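Local atomic coordinates of dioxygenase (Pseudomonas brassicacearum, PDB entry 5V2D), a protein that probably cleaves the central double bond of lignin-derived stilbenes with dioxygen at a non-haem iron centre, giving aromatic aldehydes. Residues L275-A280 with G300-T305; A236-F241 with V248-I253; M319-G324 with C346-T351. All coordinates share one frame; numbering follows the deposited sequence.

In the fold
From the N terminus, contact 2 comes first: 236-241 and 248-253 are separated by six residues, half of them strand, and the segment carrying H239 lies against strand 247-252, reached by way of the short strand 242-243. Contact 1 then closes a longer loop, from strand 276-283 through strand 292-298 to the start of strand 301-311, and joins two neighbouring sheets of the propeller. Contact 3, between 319-324 and 346-351, pairs two strands within the second of these sheets. The three loops follow in series without nesting or crossing. L278 and L252 link contacts 1 and 2 within one sheet, G303 and P320 link contacts 1 and 3 in the next, and contacts 1 and 2 share the iron.

Contact 1: L275-A280 with G300-T305; sequences LPQLFA and GFQGHT. With FE (Fe (III) ion), chain E.
Q277 and F301 mark the closest backbone approach, with CA atoms 6.7 Å apart, and no clear hydrogen bond joins the two segments; the contact is made by side chains packing on each other and on the backbone of G300 and F301. Q277 and Q302 run antiparallel past one another, their amides nearly perpendicular (88°). Q277, extended beyond CG, lays its aliphatic part against the other backbone, with CG 3.2 Å from G300 O, and brings OE1 to 3.4 Å from Q302 CG. A bend at chi2 (97°) folds the Q302 amide back over F279, placing NE2 3.7 Å above the plane of the phenyl ring and offset toward its rim, while Q302 CG lies 3.7 Å from F279 CZ. Both amide nitrogens are held from outside, that of Q277 by P297 O and that of Q302 by L252 O. Q277 OE1 and G300 O are buried with no polar partner in the model. H304 NE2 binds the iron at 2.1 Å, beside H188, H239 and H495. Strand 276-283 runs between strands 247-252 and 292-298, whereas strand 301-311 edges the next sheet beside strand 314-322, from which M319 packs on Q302 and V321 on Q277.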
ATOM      1  N   LEU A 275      -3.168  -1.071  24.273  1.00 47.12           N
ATOM      2  CA  LEU A 275      -3.629  -2.340  23.688  1.00 43.89           C
ATOM      3  C   LEU A 275      -2.417  -2.987  23.022  1.00 41.60           C
ATOM      4  O   LEU A 275      -1.810  -2.392  22.144  1.00 38.75           O
ATOM      5  CB  LEU A 275      -4.597  -2.089  22.568  1.00 43.33           C
ATOM      6  CG  LEU A 275      -5.951  -2.702  22.465  1.00 45.22           C
ATOM      7  CD1 LEU A 275      -6.338  -2.688  20.985  1.00 43.58           C
ATOM      8  CD2 LEU A 275      -6.141  -4.041  23.128  1.00 42.35           C
ATOM      9  N   PRO A 276      -2.070  -4.186  23.430  1.00 43.34           N
ATOM     10  CA  PRO A 276      -0.945  -4.859  22.765  1.00 40.88           C
ATOM     11  C   PRO A 276      -1.168  -5.035  21.230  1.00 36.49           C
ATOM     12  O   PRO A 276      -2.272  -5.289  20.767  1.00 35.62           O
ATOM     13  CB  PRO A 276      -0.880  -6.197  23.480  1.00 40.79           C
ATOM     14  CG  PRO A 276      -1.520  -5.991  24.831  1.00 42.79           C
ATOM     15  CD  PRO A 276      -2.582  -4.949  24.602  1.00 45.81           C
ATOM     16  N   GLN A 277      -0.096  -4.860  20.488  1.00 33.23           N
ATOM     17  CA  GLN A 277      -0.018  -5.369  19.122  1.00 33.53           C
ATOM     18  C   GLN A 277      -0.388  -6.836  19.235  1.00 34.70           C
ATOM     19  O   GLN A 277       0.074  -7.535  20.141  1.00 36.83           O
ATOM     20  CB  GLN A 277       1.388  -5.156  18.567  1.00 34.68           C
ATOM     21  CG  GLN A 277       1.680  -3.708  18.202  1.00 34.45           C
ATOM     22  CD  GLN A 277       3.127  -3.509  17.851  1.00 38.13           C
ATOM     23  OE1 GLN A 277       3.504  -3.586  16.695  1.00 37.78           O
ATOM     24  NE2 GLN A 277       3.959  -3.337  18.845  1.00 39.31           N
ATOM     25  N   LEU A 278      -1.263  -7.302  18.380  1.00 33.80           N
ATOM     26  CA  LEU A 278      -1.706  -8.702  18.451  1.00 35.52           C
ATOM     27  C   LEU A 278      -1.422  -9.367  17.079  1.00 35.22           C
ATOM     28  O   LEU A 278      -1.502  -8.720  16.037  1.00 34.93           O
ATOM     29  CB  LEU A 278      -3.157  -8.661  18.791  1.00 38.16           C
ATOM     30  CG  LEU A 278      -3.846  -9.814  19.398  1.00 44.56           C
ATOM     31  CD1 LEU A 278      -3.198 -10.342  20.664  1.00 46.40           C
ATOM     32  CD2 LEU A 278      -5.310  -9.472  19.673  1.00 45.91           C
ATOM     33  N   PHE A 279      -1.093 -10.656  17.090  1.00 32.90           N
ATOM     34  CA  PHE A 279      -0.849 -11.426  15.872  1.00 30.81           C
ATOM     35  C   PHE A 279      -1.590 -12.752  15.956  1.00 32.19           C
ATOM     36  O   PHE A 279      -1.407 -13.500  16.962  1.00 31.10           O
ATOM     37  CB  PHE A 279       0.640 -11.705  15.735  1.00 30.55           C
ATOM     38  CG  PHE A 279       1.482 -10.458  15.683  1.00 31.83           C
ATOM     39  CD1 PHE A 279       1.918  -9.827  16.852  1.00 31.40           C
ATOM     40  CD2 PHE A 279       1.801  -9.889  14.454  1.00 31.83           C
ATOM     41  CE1 PHE A 279       2.684  -8.707  16.821  1.00 30.08           C
ATOM     42  CE2 PHE A 279       2.595  -8.760  14.396  1.00 31.49           C
ATOM     43  CZ  PHE A 279       3.056  -8.170  15.559  1.00 30.16           C
ATOM     44  N   ALA A 280      -2.385 -13.067  14.942  1.00 29.81           N
ATOM     45  CA  ALA A 280      -2.951 -14.397  14.787  1.00 29.08           C
ATOM     46  C   ALA A 280      -2.095 -15.201  13.816  1.00 30.13           C
ATOM     47  O   ALA A 280      -1.788 -14.746  12.734  1.00 28.54           O
ATOM     48  CB  ALA A 280      -4.349 -14.294  14.251  1.00 29.92           C
ATOM     49  N   GLY A 300       2.532   0.671  19.859  1.00 36.60           N
ATOM     50  CA  GLY A 300       3.345   0.459  18.704  1.00 35.65           C
ATOM     51  C   GLY A 300       2.449  -0.004  17.564  1.00 34.70           C
ATOM     52  O   GLY A 300       1.372  -0.504  17.812  1.00 34.01           O
ATOM     53  N   PHE A 301       2.915   0.118  16.343  1.00 33.69           N
ATOM     54  CA  PHE A 301       2.130  -0.394  15.248  1.00 37.23           C
ATOM     55  C   PHE A 301       2.949  -1.001  14.097  1.00 32.85           C
ATOM     56  O   PHE A 301       4.072  -0.597  13.717  1.00 30.82           O
ATOM     57  CB  PHE A 301       1.018   0.545  14.777  1.00 41.38           C
ATOM     58  CG  PHE A 301       1.451   1.487  13.733  1.00 41.61           C
ATOM     59  CD1 PHE A 301       1.994   2.675  14.050  1.00 44.60           C
ATOM     60  CD2 PHE A 301       1.382   1.057  12.405  1.00 41.29           C
ATOM     61  CE1 PHE A 301       2.433   3.534  13.036  1.00 50.65           C
ATOM     62  CE2 PHE A 301       1.861   1.821  11.426  1.00 44.13           C
ATOM     63  CZ  PHE A 301       2.387   3.095  11.715  1.00 47.61           C
ATOM     64  N   GLN A 302       2.344  -2.052  13.620  1.00 28.96           N
ATOM     65  CA  GLN A 302       2.946  -2.934  12.620  1.00 29.37           C
ATOM     66  C   GLN A 302       2.871  -2.241  11.248  1.00 28.47           C
ATOM     67  O   GLN A 302       1.751  -1.900  10.786  1.00 30.21           O
ATOM     68  CB  GLN A 302       2.171  -4.234  12.550  1.00 28.30           C
ATOM     69  CG  GLN A 302       2.086  -4.989  13.889  1.00 29.84           C
ATOM     70  CD  GLN A 302       0.792  -4.741  14.653  1.00 28.34           C
ATOM     71  OE1 GLN A 302       0.365  -3.594  14.783  1.00 27.74           O
ATOM     72  NE2 GLN A 302       0.202  -5.795  15.182  1.00 27.57           N
ATOM     73  N   GLY A 303       3.997  -2.040  10.609  1.00 26.69           N
ATOM     74  CA  GLY A 303       4.027  -1.519   9.190  1.00 25.40           C
ATOM     75  C   GLY A 303       3.824  -2.629   8.161  1.00 25.73           C
ATOM     76  O   GLY A 303       3.400  -3.739   8.488  1.00 26.55           O
ATOM     77  N   HIS A 304       4.159  -2.319   6.911  1.00 25.88           N
ATOM     78  CA  HIS A 304       4.023  -3.268   5.810  1.00 25.59           C
ATOM     79  C   HIS A 304       5.000  -4.431   5.919  1.00 25.92           C
ATOM     80  O   HIS A 304       6.145  -4.259   6.291  1.00 26.40           O
ATOM     81  CB  HIS A 304       4.291  -2.529   4.493  1.00 25.11           C
ATOM     82  CG  HIS A 304       3.181  -1.632   4.137  1.00 25.27           C
ATOM     83  ND1 HIS A 304       3.263  -0.264   4.214  1.00 26.10           N
ATOM     84  CD2 HIS A 304       1.980  -1.917   3.597  1.00 25.04           C
ATOM     85  CE1 HIS A 304       2.097   0.241   3.822  1.00 28.37           C
ATOM     86  NE2 HIS A 304       1.312  -0.747   3.452  1.00 25.74           N
ATOM     87  N   THR A 305       4.552  -5.596   5.513  1.00 23.95           N
ATOM     88  CA  THR A 305       5.403  -6.768   5.438  1.00 25.56           C
ATOM     89  C   THR A 305       6.477  -6.653   4.388  1.00 26.07           C
ATOM     90  O   THR A 305       6.178  -6.495   3.195  1.00 24.27           O
ATOM     91  CB  THR A 305       4.517  -7.986   5.140  1.00 26.48           C
ATOM     92  OG1 THR A 305       3.512  -8.080   6.144  1.00 30.37           O
ATOM     93  CG2 THR A 305       5.307  -9.291   5.100  1.00 27.05           C
TER
HETATM   94 FE    FE E 500      -0.442  -0.643   2.323  1.00 21.77          FE
HETATM   95  O   HOH W   1      -0.841   1.379   2.433  1.00 26.53           O

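Contact 2: A236-F241 with V248-I253. With FE (Fe (III) ion), chain E.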
ATOM      1  N   ALA A 236     -10.243  -4.781  14.668  1.00 32.30           N
ATOM      2  CA  ALA A 236      -9.113  -3.922  14.511  1.00 30.94           C
ATOM      3  C   ALA A 236      -8.608  -3.916  13.092  1.00 29.95           C
ATOM      4  O   ALA A 236      -8.816  -4.905  12.338  1.00 30.84           O
ATOM      5  CB  ALA A 236      -7.993  -4.379  15.438  1.00 35.44           C
ATOM      6  N   MET A 237      -7.827  -2.883  12.776  1.00 27.35           N
ATOM      7  CA  MET A 237      -7.246  -2.783  11.400  1.00 27.78           C
ATOM      8  C   MET A 237      -6.259  -3.929  11.183  1.00 29.22           C
ATOM      9  O   MET A 237      -5.323  -4.125  11.980  1.00 28.46           O
ATOM     10  CB  MET A 237      -6.520  -1.477  11.196  1.00 29.01           C
ATOM     11  CG  MET A 237      -5.966  -1.328   9.757  1.00 28.87           C
ATOM     12  SD  MET A 237      -4.998   0.191   9.500  1.00 30.98           S
ATOM     13  CE  MET A 237      -6.377   1.253   9.267  1.00 31.59           C
ATOM     14  N   VAL A 238      -6.446  -4.664  10.097  1.00 28.25           N
ATOM     15  CA  VAL A 238      -5.432  -5.602   9.607  1.00 26.92           C
ATOM     16  C   VAL A 238      -5.103  -5.147   8.189  1.00 26.68           C
ATOM     17  O   VAL A 238      -5.801  -5.541   7.177  1.00 27.36           O
ATOM     18  CB  VAL A 238      -5.897  -7.044   9.616  1.00 26.30           C
ATOM     19  CG1 VAL A 238      -4.729  -7.970   9.281  1.00 26.60           C
ATOM     20  CG2 VAL A 238      -6.408  -7.438  10.994  1.00 26.91           C
ATOM     21  N   HIS A 239      -4.057  -4.321   8.102  1.00 26.22           N
ATOM     22  CA  HIS A 239      -3.761  -3.684   6.807  1.00 25.29           C
ATOM     23  C   HIS A 239      -3.041  -4.657   5.862  1.00 24.19           C
ATOM     24  O   HIS A 239      -3.393  -4.800   4.685  1.00 24.96           O
ATOM     25  CB  HIS A 239      -3.023  -2.341   6.990  1.00 23.99           C
ATOM     26  CG  HIS A 239      -2.706  -1.662   5.684  1.00 23.09           C
ATOM     27  ND1 HIS A 239      -3.695  -1.238   4.817  1.00 23.24           N
ATOM     28  CD2 HIS A 239      -1.523  -1.478   5.045  1.00 22.83           C
ATOM     29  CE1 HIS A 239      -3.130  -0.713   3.743  1.00 24.66           C
ATOM     30  NE2 HIS A 239      -1.820  -0.872   3.851  1.00 24.26           N
ATOM     31  N   ASP A 240      -1.948  -5.243   6.368  1.00 26.11           N
ATOM     32  CA  ASP A 240      -1.088  -6.129   5.598  1.00 26.35           C
ATOM     33  C   ASP A 240      -1.064  -7.451   6.338  1.00 26.44           C
ATOM     34  O   ASP A 240      -1.582  -7.560   7.433  1.00 23.96           O
ATOM     35  CB  ASP A 240       0.293  -5.464   5.466  1.00 27.83           C
ATOM     36  CG  ASP A 240       1.133  -5.986   4.283  1.00 27.21           C
ATOM     37  OD1 ASP A 240       0.814  -7.081   3.727  1.00 26.94           O
ATOM     38  OD2 ASP A 240       2.170  -5.313   3.960  1.00 27.26           O
ATOM     39  N   PHE A 241      -0.505  -8.474   5.744  1.00 26.12           N
ATOM     40  CA  PHE A 241      -0.355  -9.769   6.417  1.00 25.07           C
ATOM     41  C   PHE A 241       0.886 -10.456   5.903  1.00 26.45           C
ATOM     42  O   PHE A 241       1.622  -9.877   5.172  1.00 24.12           O
ATOM     43  CB  PHE A 241      -1.641 -10.624   6.301  1.00 25.49           C
ATOM     44  CG  PHE A 241      -1.777 -11.424   5.049  1.00 26.81           C
ATOM     45  CD1 PHE A 241      -1.661 -10.862   3.830  1.00 25.50           C
ATOM     46  CD2 PHE A 241      -2.068 -12.775   5.118  1.00 30.11           C
ATOM     47  CE1 PHE A 241      -1.877 -11.608   2.660  1.00 28.41           C
ATOM     48  CE2 PHE A 241      -2.247 -13.554   3.951  1.00 30.12           C
ATOM     49  CZ  PHE A 241      -2.141 -12.971   2.735  1.00 29.17           C
ATOM     50  N   VAL A 248       0.092 -18.439   7.932  1.00 31.43           N
ATOM     51  CA  VAL A 248      -0.394 -17.098   7.646  1.00 30.75           C
ATOM     52  C   VAL A 248      -0.377 -16.352   8.984  1.00 28.77           C
ATOM     53  O   VAL A 248      -0.705 -16.922   9.997  1.00 29.31           O
ATOM     54  CB  VAL A 248      -1.803 -17.228   7.094  1.00 34.45           C
ATOM     55  CG1 VAL A 248      -2.471 -15.892   6.964  1.00 38.60           C
ATOM     56  CG2 VAL A 248      -1.725 -17.870   5.728  1.00 37.49           C
ATOM     57  N   VAL A 249       0.001 -15.070   8.981  1.00 29.02           N
ATOM     58  CA  VAL A 249       0.035 -14.227  10.159  1.00 29.14           C
ATOM     59  C   VAL A 249      -0.760 -12.949   9.884  1.00 30.57           C
ATOM     60  O   VAL A 249      -0.510 -12.261   8.873  1.00 26.53           O
ATOM     61  CB  VAL A 249       1.470 -13.836  10.519  1.00 30.13           C
ATOM     62  CG1 VAL A 249       1.493 -12.969  11.777  1.00 31.89           C
ATOM     63  CG2 VAL A 249       2.306 -15.093  10.705  1.00 30.16           C
ATOM     64  N   PHE A 250      -1.710 -12.649  10.765  1.00 30.93           N
ATOM     65  CA  PHE A 250      -2.542 -11.428  10.702  1.00 30.32           C
ATOM     66  C   PHE A 250      -2.051 -10.473  11.818  1.00 29.28           C
ATOM     67  O   PHE A 250      -2.245 -10.743  12.990  1.00 28.45           O
ATOM     68  CB  PHE A 250      -3.961 -11.752  11.038  1.00 32.26           C
ATOM     69  CG  PHE A 250      -4.675 -12.575  10.014  1.00 31.43           C
ATOM     70  CD1 PHE A 250      -4.354 -13.911   9.828  1.00 33.16           C
ATOM     71  CD2 PHE A 250      -5.837 -12.071   9.409  1.00 34.89           C
ATOM     72  CE1 PHE A 250      -5.028 -14.700   8.886  1.00 32.39           C
ATOM     73  CE2 PHE A 250      -6.591 -12.855   8.472  1.00 32.93           C
ATOM     74  CZ  PHE A 250      -6.169 -14.178   8.220  1.00 35.27           C
ATOM     75  N   PRO A 251      -1.468  -9.350  11.455  1.00 28.37           N
ATOM     76  CA  PRO A 251      -1.081  -8.348  12.473  1.00 27.26           C
ATOM     77  C   PRO A 251      -2.263  -7.417  12.724  1.00 28.07           C
ATOM     78  O   PRO A 251      -2.668  -6.628  11.861  1.00 26.09           O
ATOM     79  CB  PRO A 251       0.123  -7.615  11.837  1.00 28.10           C
ATOM     80  CG  PRO A 251       0.345  -8.331  10.516  1.00 28.71           C
ATOM     81  CD  PRO A 251      -0.903  -9.029  10.145  1.00 27.63           C
ATOM     82  N   LEU A 252      -2.823  -7.451  13.917  1.00 28.34           N
ATOM     83  CA  LEU A 252      -3.883  -6.532  14.309  1.00 28.05           C
ATOM     84  C   LEU A 252      -3.263  -5.289  14.917  1.00 29.56           C
ATOM     85  O   LEU A 252      -2.677  -5.329  16.006  1.00 30.73           O
ATOM     86  CB  LEU A 252      -4.833  -7.159  15.366  1.00 30.84           C
ATOM     87  CG  LEU A 252      -5.936  -7.982  14.731  1.00 32.21           C
ATOM     88  CD1 LEU A 252      -5.310  -9.203  14.102  1.00 31.20           C
ATOM     89  CD2 LEU A 252      -6.959  -8.380  15.737  1.00 34.09           C
ATOM     90  N   ILE A 253      -3.378  -4.202  14.196  1.00 27.86           N
ATOM     91  CA  ILE A 253      -2.896  -2.895  14.606  1.00 30.85           C
ATOM     92  C   ILE A 253      -3.869  -2.353  15.690  1.00 32.12           C
ATOM     93  O   ILE A 253      -5.088  -2.577  15.569  1.00 31.20           O
ATOM     94  CB  ILE A 253      -2.893  -1.976  13.386  1.00 31.30           C
ATOM     95  CG1 ILE A 253      -1.886  -2.496  12.340  1.00 30.79           C
ATOM     96  CG2 ILE A 253      -2.540  -0.539  13.759  1.00 34.55           C
ATOM     97  CD1 ILE A 253      -2.103  -1.901  10.938  1.00 30.81           C
TER
HETATM   98 FE    FE E 500      -0.442  -0.643   2.323  1.00 21.77          FE
HETATM   99  O   HOH W   2      -1.985  -5.191   9.588  1.00 27.58           O
HETATM  100  O   HOH W   1      -0.841   1.379   2.433  1.00 26.53           O
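The iron site of this enzyme takes one of its four histidine ligands from the loop 236-241, which packs M237, V238 and F241 along 248-253, most of which is propeller strand 247-252. H239 NE2 binds the metal at 2.1 Å alongside H188, H304 and H495, and a water, with its O 2.1 Å from the iron, is the fifth ligand modelled. Behind the histidine the backbones are pinned by a single direct hydrogen bond, from I253 N to M237 O (2.9 Å). Further along, a water lies between D240 N and P251 O, 2.8 Å from the latter.

Apolar side chains fill in around these links. The side chains of M237 and I253 run alongside each other in one direction, bringing SD to 3.9 Å from I253 CD1; the same methyl touches H239 CB. The two branches of V238 divide the work: CG2 meets L252 CD1 at 3.7 Å, and CG1 reaches the carbonyl and ring of P251. D240 O sits 3.2 Å from P251 CD. F241 presents the edge of its ring to V248 CG1, in plane and 3.6 Å from CD2.

Second-shell groups hold the ligand and its neighbour: E156 accepts a hydrogen bond from H239 ND1, while D240 OD1 accepts the N-H of the following residue, F241, and also forms a salt bridge with K190, and OD2 takes T305 N. Strand 198-203 packs on V238 and F241, and strand 247-252 lies between strands 242-243 and 276-283.

Contact 3: M319-G324 with C346-T351; sequences MPVTGG and CLMRWT
M319, P320 and V321 pair in antiparallel register with M348, L347 and C346, yet the axes of the short paired segments 319-322 and 346-351 lie 111° apart, so the pairing is short and strongly twisted. M319 and M348 form a hydrogen-bonded pair, M319 N giving to M348 O and M348 N to M319 O (2.8 Å). V321 N donates to C346 O at 3.1 Å, while the return bond from C346 N to V321 O is weak. Between them lies the non-hydrogen-bonded pair P320 and L347, their CA atoms only 4.1 Å apart; C346 O is approached by a C-H of P320 CA, and L347 CD1 lies against P320 CD.

These are two inner strands of a four-stranded antiparallel sheet, one blade of the seven-bladed propeller characteristic of the carotenoid oxygenase family. On the face that carries M319, V321 and M348, W350 is the main apolar partner. A first torsion of 60° directs M319 CG and SD to the indole in a Met-aromatic contact: CG lies at the ring edge, in plane, while SD approaches obliquely, 4.4 Å from the centroid of the five-membered ring and 3.4 Å from NE1. V321 comes across almost perpendicular to the tryptophan side chain, with CG2 3.6 Å from W350 NE1, and the same methyl meets M348 CG at 3.9 Å. W350 NE1 is buried, with M319 SD and V321 CG2 close by and no polar partner in the model. F279 of the preceding blade brings its ring against the indole, and on the other face P320 packs on E372, which hydrogen-bonds the iron ligand H304.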
ATOM      1  N   MET A 319       9.136  -6.438   9.105  1.00 26.23           N
ATOM      2  CA  MET A 319       8.325  -5.276   8.829  1.00 26.43           C
ATOM      3  C   MET A 319       8.844  -4.050   9.616  1.00 28.10           C
ATOM      4  O   MET A 319       9.372  -4.209  10.682  1.00 27.55           O
ATOM      5  CB  MET A 319       6.870  -5.512   9.292  1.00 27.66           C
ATOM      6  CG  MET A 319       6.742  -5.781  10.753  1.00 29.85           C
ATOM      7  SD  MET A 319       5.046  -5.726  11.436  1.00 32.67           S
ATOM      8  CE  MET A 319       4.474  -7.272  10.830  1.00 28.00           C
ATOM      9  N   PRO A 320       8.565  -2.839   9.124  1.00 27.29           N
ATOM     10  CA  PRO A 320       8.714  -1.643   9.979  1.00 27.25           C
ATOM     11  C   PRO A 320       7.758  -1.765  11.144  1.00 28.66           C
ATOM     12  O   PRO A 320       6.645  -2.343  10.997  1.00 26.95           O
ATOM     13  CB  PRO A 320       8.342  -0.486   9.058  1.00 28.15           C
ATOM     14  CG  PRO A 320       8.391  -1.051   7.686  1.00 29.59           C
ATOM     15  CD  PRO A 320       8.048  -2.513   7.798  1.00 27.37           C
ATOM     16  N   VAL A 321       8.218  -1.280  12.295  1.00 28.85           N
ATOM     17  CA  VAL A 321       7.418  -1.140  13.481  1.00 31.70           C
ATOM     18  C   VAL A 321       7.660   0.284  14.015  1.00 34.68           C
ATOM     19  O   VAL A 321       8.843   0.728  14.107  1.00 31.81           O
ATOM     20  CB  VAL A 321       7.787  -2.166  14.510  1.00 34.02           C
ATOM     21  CG1 VAL A 321       6.903  -2.008  15.775  1.00 34.51           C
ATOM     22  CG2 VAL A 321       7.575  -3.578  13.980  1.00 33.78           C
ATOM     23  N   THR A 322       6.581   1.002  14.296  1.00 30.26           N
ATOM     24  CA  THR A 322       6.699   2.374  14.748  1.00 34.82           C
ATOM     25  C   THR A 322       6.186   2.460  16.167  1.00 36.94           C
ATOM     26  O   THR A 322       5.148   1.893  16.495  1.00 33.80           O
ATOM     27  CB  THR A 322       5.868   3.302  13.867  1.00 33.10           C
ATOM     28  OG1 THR A 322       6.351   3.157  12.555  1.00 34.14           O
ATOM     29  CG2 THR A 322       5.973   4.776  14.295  1.00 34.28           C
ATOM     30  N   GLY A 323       6.907   3.183  17.013  1.00 42.97           N
ATOM     31  CA  GLY A 323       6.524   3.251  18.441  1.00 45.29           C
ATOM     32  C   GLY A 323       5.505   4.334  18.783  1.00 49.42           C
ATOM     33  O   GLY A 323       5.724   5.062  19.726  1.00 51.00           O
ATOM     34  N   GLY A 324       4.366   4.392  18.084  1.00 44.48           N
ATOM     35  CA  GLY A 324       3.231   5.248  18.455  1.00 44.13           C
ATOM     36  C   GLY A 324       2.318   5.469  17.269  1.00 44.11           C
ATOM     37  O   GLY A 324       2.588   4.948  16.186  1.00 36.41           O
ATOM     38  N   CYS A 346      11.893   1.494  12.935  1.00 39.27           N
ATOM     39  CA  CYS A 346      12.928   0.822  12.180  1.00 37.83           C
ATOM     40  C   CYS A 346      12.338  -0.495  11.634  1.00 30.75           C
ATOM     41  O   CYS A 346      11.233  -0.876  12.021  1.00 30.39           O
ATOM     42  CB  CYS A 346      14.174   0.576  13.138  1.00 39.17           C
ATOM     43  SG  CYS A 346      13.784  -0.626  14.443  1.00 42.96           S
ATOM     44  N   LEU A 347      13.054  -1.130  10.720  1.00 28.52           N
ATOM     45  CA  LEU A 347      12.732  -2.468  10.255  1.00 29.68           C
ATOM     46  C   LEU A 347      13.005  -3.467  11.378  1.00 29.45           C
ATOM     47  O   LEU A 347      14.081  -3.439  11.990  1.00 30.02           O
ATOM     48  CB  LEU A 347      13.551  -2.839   8.992  1.00 29.12           C
ATOM     49  CG  LEU A 347      13.062  -4.105   8.275  1.00 29.33           C
ATOM     50  CD1 LEU A 347      11.728  -3.922   7.545  1.00 29.08           C
ATOM     51  CD2 LEU A 347      14.130  -4.547   7.323  1.00 30.81           C
ATOM     52  N   MET A 348      12.043  -4.344  11.646  1.00 29.79           N
ATOM     53  CA  MET A 348      12.147  -5.363  12.684  1.00 31.77           C
ATOM     54  C   MET A 348      11.779  -6.743  12.224  1.00 31.50           C
ATOM     55  O   MET A 348      11.054  -6.928  11.234  1.00 29.83           O
ATOM     56  CB  MET A 348      11.222  -4.987  13.844  1.00 34.87           C
ATOM     57  CG  MET A 348      11.417  -3.574  14.263  1.00 39.25           C
ATOM     58  SD  MET A 348      11.423  -3.120  15.965  1.00 49.05           S
ATOM     59  CE  MET A 348      12.907  -3.853  16.362  1.00 43.13           C
ATOM     60  N   ARG A 349      12.277  -7.740  12.959  1.00 30.84           N
ATOM     61  CA  ARG A 349      11.921  -9.124  12.737  1.00 30.74           C
ATOM     62  C   ARG A 349      11.139  -9.572  13.957  1.00 30.47           C
ATOM     63  O   ARG A 349      11.642  -9.489  15.088  1.00 32.02           O
ATOM     64  CB  ARG A 349      13.113 -10.019  12.571  1.00 33.74           C
ATOM     65  CG  ARG A 349      12.757 -11.512  12.486  1.00 33.65           C
ATOM     66  CD  ARG A 349      13.904 -12.355  11.905  1.00 37.00           C
ATOM     67  NE  ARG A 349      14.013 -12.073  10.469  1.00 38.97           N
ATOM     68  CZ  ARG A 349      14.900 -12.582   9.639  1.00 40.99           C
ATOM     69  NH1 ARG A 349      15.756 -13.527  10.106  1.00 38.59           N
ATOM     70  NH2 ARG A 349      14.855 -12.245   8.348  1.00 36.28           N
ATOM     71  N   TRP A 350       9.945 -10.089  13.722  1.00 27.91           N
ATOM     72  CA  TRP A 350       9.179 -10.795  14.756  1.00 28.71           C
ATOM     73  C   TRP A 350       9.403 -12.301  14.588  1.00 30.76           C
ATOM     74  O   TRP A 350       9.438 -12.814  13.464  1.00 29.65           O
ATOM     75  CB  TRP A 350       7.701 -10.541  14.559  1.00 29.28           C
ATOM     76  CG  TRP A 350       7.285  -9.143  14.650  1.00 30.24           C
ATOM     77  CD1 TRP A 350       7.127  -8.304  13.624  1.00 29.88           C
ATOM     78  CD2 TRP A 350       6.802  -8.469  15.809  1.00 29.30           C
ATOM     79  NE1 TRP A 350       6.643  -7.092  14.074  1.00 31.34           N
ATOM     80  CE2 TRP A 350       6.399  -7.187  15.407  1.00 29.40           C
ATOM     81  CE3 TRP A 350       6.693  -8.814  17.164  1.00 33.48           C
ATOM     82  CZ2 TRP A 350       5.938  -6.232  16.289  1.00 30.48           C
ATOM     83  CZ3 TRP A 350       6.235  -7.833  18.053  1.00 31.74           C
ATOM     84  CH2 TRP A 350       5.854  -6.590  17.618  1.00 31.67           C
ATOM     85  N   THR A 351       9.497 -13.029  15.707  1.00 31.46           N
ATOM     86  CA  THR A 351       9.673 -14.459  15.712  1.00 31.69           C
ATOM     87  C   THR A 351       8.516 -15.055  16.566  1.00 34.48           C
ATOM     88  O   THR A 351       8.341 -14.653  17.754  1.00 35.80           O
ATOM     89  CB  THR A 351      11.001 -14.777  16.394  1.00 35.31           C
ATOM     90  OG1 THR A 351      12.072 -14.210  15.602  1.00 38.07           O
ATOM     91  CG2 THR A 351      11.215 -16.323  16.463  1.00 36.72           C
TER